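Microcompartments protein (Halothece sp. PCC 7418, PDB 5VGU) probably forms hexameric tiles of the beta-carboxysome shell as a CcmK4-type BMC-domain protein, and may also assemble with CcmK3 into mixed hexamers. Local coordinates at residues 56-61 with 74-79; 92-95 with 101-104. All coordinates share one frame; numbering follows the deposited sequence.

Contact 1: residues 56-61 with 74-79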
loop_
_atom_site.group_PDB
_atom_site.type_symbol
_atom_site.label_atom_id
_atom_site.label_comp_id
_atom_site.label_asym_id
_atom_site.label_seq_id
_atom_site.Cartn_x
_atom_site.Cartn_y
_atom_site.Cartn_z
ATOM N N THR A 56 -31.178 -9.361 4.900
ATOM C CA THR A 56 -31.033 -10.508 5.790
ATOM C C THR A 56 -29.578 -10.947 5.887
ATOM O O THR A 56 -29.080 -11.250 6.982
ATOM C CB THR A 56 -31.902 -11.657 5.288
ATOM O OG1 THR A 56 -33.266 -11.235 5.297
ATOM C CG2 THR A 56 -31.738 -12.888 6.148
ATOM N N ALA A 57 -28.898 -11.041 4.740
ATOM C CA ALA A 57 -27.483 -11.416 4.750
ATOM C C ALA A 57 -26.641 -10.409 5.527
ATOM O O ALA A 57 -25.740 -10.793 6.289
ATOM C CB ALA A 57 -26.964 -11.556 3.322
ATOM N N MET A 58 -26.900 -9.113 5.332
ATOM C CA MET A 58 -26.092 -8.101 6.004
ATOM C C MET A 58 -26.218 -8.211 7.523
ATOM O O MET A 58 -25.227 -8.085 8.246
ATOM C CB MET A 58 -26.506 -6.703 5.525
ATOM C CG MET A 58 -25.707 -5.560 6.121
ATOM S SD MET A 58 -23.953 -5.599 5.657
ATOM C CE MET A 58 -24.065 -5.760 3.867
ATOM N N ASP A 59 -27.433 -8.419 8.030
ATOM C CA ASP A 59 -27.603 -8.577 9.473
ATOM C C ASP A 59 -26.791 -9.755 9.990
ATOM O O ASP A 59 -26.133 -9.658 11.027
ATOM C CB ASP A 59 -29.085 -8.750 9.843
ATOM C CG ASP A 59 -29.875 -7.473 9.710
ATOM O OD1 ASP A 59 -29.267 -6.377 9.704
ATOM O OD2 ASP A 59 -31.120 -7.563 9.652
ATOM N N ALA A 60 -26.831 -10.880 9.281
ATOM C CA ALA A 60 -26.058 -12.041 9.699
ATOM C C ALA A 60 -24.559 -11.753 9.642
ATOM O O ALA A 60 -23.800 -12.183 10.522
ATOM C CB ALA A 60 -26.411 -13.240 8.821
ATOM N N GLY A 61 -24.116 -11.040 8.601
ATOM C CA GLY A 61 -22.706 -10.699 8.490
ATOM C C GLY A 61 -22.233 -9.785 9.607
ATOM O O GLY A 61 -21.146 -9.968 10.160
ATOM N N GLU A 74 -16.123 -1.962 10.812
ATOM C CA GLU A 74 -15.845 -0.538 10.622
ATOM C C GLU A 74 -16.987 0.210 9.948
ATOM O O GLU A 74 -17.292 1.342 10.337
ATOM C CB GLU A 74 -14.563 -0.354 9.798
ATOM C CG GLU A 74 -13.340 -0.987 10.433
ATOM C CD GLU A 74 -12.798 -0.155 11.591
ATOM O OE1 GLU A 74 -13.446 0.835 11.995
ATOM O OE2 GLU A 74 -11.721 -0.497 12.098
ATOM N N THR A 75 -17.605 -0.365 8.918
ATOM C CA THR A 75 -18.544 0.401 8.097
ATOM C C THR A 75 -19.277 -0.567 7.181
ATOM O O THR A 75 -18.750 -1.630 6.833
ATOM C CB THR A 75 -17.802 1.506 7.300
ATOM O OG1 THR A 75 -18.705 2.250 6.461
ATOM C CG2 THR A 75 -16.658 0.905 6.456
ATOM N N TRP A 76 -20.513 -0.218 6.835
ATOM C CA TRP A 76 -21.305 -1.045 5.929
ATOM C C TRP A 76 -22.409 -0.194 5.315
ATOM O O TRP A 76 -22.766 0.872 5.825
ATOM C CB TRP A 76 -21.899 -2.277 6.640
ATOM C CG TRP A 76 -22.930 -1.944 7.690
ATOM C CD1 TRP A 76 -22.701 -1.719 9.022
ATOM C CD2 TRP A 76 -24.346 -1.827 7.502
ATOM N NE1 TRP A 76 -23.896 -1.466 9.672
ATOM C CE2 TRP A 76 -24.913 -1.526 8.758
ATOM C CE3 TRP A 76 -25.190 -1.951 6.397
ATOM C CZ2 TRP A 76 -26.277 -1.330 8.928
ATOM C CZ3 TRP A 76 -26.551 -1.759 6.574
ATOM C CH2 TRP A 76 -27.074 -1.456 7.829
ATOM N N VAL A 77 -22.943 -0.682 4.198
ATOM C CA VAL A 77 -24.044 -0.003 3.528
ATOM C C VAL A 77 -24.800 -1.012 2.680
ATOM O O VAL A 77 -24.247 -2.021 2.237
ATOM C CB VAL A 77 -23.544 1.198 2.677
ATOM C CG1 VAL A 77 -22.941 0.747 1.358
ATOM C CG2 VAL A 77 -24.705 2.158 2.427
ATOM N N ILE A 78 -26.073 -0.718 2.436
ATOM C CA ILE A 78 -26.860 -1.387 1.410
ATOM C C ILE A 78 -27.327 -0.325 0.423
ATOM O O ILE A 78 -27.870 0.713 0.821
ATOM C CB ILE A 78 -28.065 -2.144 2.009
ATOM C CG1 ILE A 78 -27.567 -3.252 2.931
ATOM C CG2 ILE A 78 -28.963 -2.657 0.869
ATOM C CD1 ILE A 78 -28.654 -3.951 3.744
ATOM N N ILE A 79 -27.086 -0.575 -0.859
ATOM C CA ILE A 79 -27.555 0.250 -1.964
ATOM C C ILE A 79 -28.604 -0.570 -2.702
ATOM O O ILE A 79 -28.257 -1.485 -3.466
ATOM C CB ILE A 79 -26.414 0.659 -2.906
ATOM C CG1 ILE A 79 -25.268 1.318 -2.136
ATOM C CG2 ILE A 79 -26.926 1.531 -4.050
ATOM C CD1 ILE A 79 -25.652 2.533 -1.374
#
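M58 reaches from helix 51-65 onto the benzo half of the W76 indole, and it accounts for more than half of the 159 Å² buried between 56-61 and 74-79. Its CG stands at 3.7 Å from W76 CE3, approaching the ring obliquely. The sulfur follows the same slant: M58 SD lies 4.8 Å from the centroid of the six-membered ring of W76 and 47° off the ring normal, an oblique Met-aromatic contact. With CG anti to the backbone N (chi1 -178°), the M58 chain leaves the helix toward the strand and then bends at chi2 and chi3. These bends bring SD to 4.0 Å from W76 CB, while the terminal CE ends 4.1 Å from the carbonyl O of V77. The other flank of the contact is purely aliphatic: I78 CD1 meets M58 CB at 3.9 Å, nearer the helix backbone than the indole contact. The CB atoms of W76 and I78, two residues apart on the strand, point at the helix, whereas that of V77 between them points away. The axes of the two segments run almost antiparallel, at 173° and 10.1 Å apart, which is the geometry of a helix laid along a strand that is outermost, within this chain, in the four-stranded antiparallel sheet of the alpha/beta BMC fold. Apolar contacts of M58 join the two segments here, without hydrogen bonds between them. M58 also packs on L9 of strand 5-12 and M24 of helix 14-27, which places it in the buried layer between helices and sheet. W76 also packs on I62, makes backbone hydrogen bonds to a neighbouring subunit, and meets the ring of Y69 of that subunit.

Contact 2: residues 92-95 with 101-104; sequences IAYN and FRES
Y94 and R102 stack with the ring and the guanidinium almost exactly parallel, their planes 1° apart and their centres 4.0 Å from each other. The tight part runs from CG of the arginine through NE to CZ, all over one face of the ring. R102 CG comes within 3.5 Å of Y94 CE1, and R102 CD stands 3.6 Å from the centroid of the Y94 ring, only 13° off its normal, a CH-pi contact. Extended from CG to NE, the arginine chain sets NE over the ring centre and CZ 3.5 Å from Y94 CD2, a cation-pi contact with CZ 28° off the normal. Only the end of R102, an exposed residue, is looser: NH1 is 3.8 Å from Y94 CB and NH2 3.9 Å from Y94 CD2. Beyond the stack, the Y94 hydroxyl is hydrogen-bonded to D4 OD2, which ties down the far end of the ring. Replacing Y94 by an alanine is likely to leave the R102 guanidinium without the ring it lies on and D4 without its hydroxyl partner. The arrangement is a parallel Arg-Tyr cation-pi stack at the protein surface, joining the loop after helix 84-89 to the C-terminal helix 99-104.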
loop_
_atom_site.group_PDB
_atom_site.type_symbol
_atom_site.label_atom_id
_atom_site.label_comp_id
_atom_site.label_asym_id
_atom_site.label_seq_id
_atom_site.Cartn_x
_atom_site.Cartn_y
_atom_site.Cartn_z
ATOM N N ILE A 92 -18.141 -3.983 -7.911
ATOM C CA ILE A 92 -19.357 -4.525 -7.311
ATOM C C ILE A 92 -20.171 -5.389 -8.261
ATOM O O ILE A 92 -21.241 -5.863 -7.869
ATOM C CB ILE A 92 -20.250 -3.408 -6.737
ATOM C CG1 ILE A 92 -20.769 -2.483 -7.860
ATOM C CG2 ILE A 92 -19.503 -2.637 -5.663
ATOM C CD1 ILE A 92 -21.943 -1.598 -7.421
ATOM N N ALA A 93 -19.722 -5.589 -9.497
ATOM C CA ALA A 93 -20.491 -6.339 -10.477
ATOM C C ALA A 93 -20.377 -7.844 -10.242
ATOM O O ALA A 93 -19.404 -8.336 -9.676
ATOM C CB ALA A 93 -20.013 -5.991 -11.886
ATOM N N TYR A 94 -21.399 -8.571 -10.675
ATOM C CA TYR A 94 -21.256 -9.996 -10.882
ATOM C C TYR A 94 -20.129 -10.249 -11.882
ATOM O O TYR A 94 -19.793 -9.386 -12.702
ATOM C CB TYR A 94 -22.563 -10.599 -11.401
ATOM C CG TYR A 94 -23.699 -10.684 -10.417
ATOM C CD1 TYR A 94 -23.733 -11.674 -9.441
ATOM C CD2 TYR A 94 -24.783 -9.800 -10.498
ATOM C CE1 TYR A 94 -24.783 -11.774 -8.556
ATOM C CE2 TYR A 94 -25.839 -9.894 -9.613
ATOM C CZ TYR A 94 -25.839 -10.890 -8.649
ATOM O OH TYR A 94 -26.885 -11.004 -7.761
ATOM N N ASN A 95 -19.500 -11.416 -11.763
ATOM C CA ASN A 95 -18.411 -11.802 -12.650
ATOM C C ASN A 95 -18.497 -13.297 -12.945
ATOM O O ASN A 95 -19.236 -14.045 -12.302
ATOM C CB ASN A 95 -17.051 -11.441 -12.045
ATOM C CG ASN A 95 -16.829 -12.115 -10.710
ATOM O OD1 ASN A 95 -16.746 -13.333 -10.646
ATOM N ND2 ASN A 95 -16.766 -11.329 -9.638
ATOM N N PHE A 101 -22.982 -19.296 -8.500
ATOM C CA PHE A 101 -23.674 -18.996 -7.247
ATOM C C PHE A 101 -24.831 -18.033 -7.466
ATOM O O PHE A 101 -25.829 -18.094 -6.744
ATOM C CB PHE A 101 -22.693 -18.409 -6.244
ATOM C CG PHE A 101 -21.483 -19.262 -6.045
ATOM C CD1 PHE A 101 -21.583 -20.485 -5.409
ATOM C CD2 PHE A 101 -20.247 -18.865 -6.546
ATOM C CE1 PHE A 101 -20.463 -21.282 -5.250
ATOM C CE2 PHE A 101 -19.138 -19.655 -6.388
ATOM C CZ PHE A 101 -19.248 -20.865 -5.741
ATOM N N ARG A 102 -24.720 -17.156 -8.463
ATOM C CA ARG A 102 -25.841 -16.298 -8.833
ATOM C C ARG A 102 -27.004 -17.138 -9.340
ATOM O O ARG A 102 -28.144 -16.987 -8.886
ATOM C CB ARG A 102 -25.390 -15.299 -9.901
ATOM C CG ARG A 102 -26.424 -14.251 -10.332
ATOM C CD ARG A 102 -25.912 -13.536 -11.591
ATOM N NE ARG A 102 -26.756 -12.421 -12.021
ATOM C CZ ARG A 102 -26.472 -11.609 -13.042
ATOM N NH1 ARG A 102 -25.363 -11.776 -13.749
ATOM N NH2 ARG A 102 -27.302 -10.623 -13.370
ATOM N N GLU A 103 -26.725 -18.046 -10.278
ATOM C CA GLU A 103 -27.747 -18.985 -10.731
ATOM C C GLU A 103 -28.430 -19.685 -9.556
ATOM O O GLU A 103 -29.650 -19.889 -9.568
ATOM C CB GLU A 103 -27.118 -20.007 -11.681
ATOM C CG GLU A 103 -26.790 -19.435 -13.054
ATOM C CD GLU A 103 -25.982 -20.386 -13.927
ATOM O OE1 GLU A 103 -25.245 -21.237 -13.380
ATOM O OE2 GLU A 103 -26.080 -20.274 -15.169
ATOM N N SER A 104 -27.663 -20.043 -8.518
ATOM C CA SER A 104 -28.230 -20.788 -7.392
ATOM C C SER A 104 -29.210 -19.949 -6.573
ATOM O O SER A 104 -30.141 -20.502 -5.974
ATOM C CB SER A 104 -27.113 -21.303 -6.487
ATOM O OG SER A 104 -26.288 -22.228 -7.172
#

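Contact 1 closes along the chain before contact 2 opens, and the two lie on opposite sides of the chain's centre. Their own centres are 18 Å apart and their nearest atoms about 7 Å, so neither touches the other. Contact 1, centred 7 Å from the middle of the chain, belongs to the helix-on-sheet packing of the BMC domain; contact 2, at 12 Å, is peripheral and involves the C-terminal region. Strand 72-79 and strand 30-39 form opposite margins of the sheet within this chain: 74-79 is part of the first, while Y94 and R102 both rest on T31 of the second. W76 meets a neighbouring subunit directly, whereas in contact 2 the flanking F101 and I92 pack on neighbouring subunits.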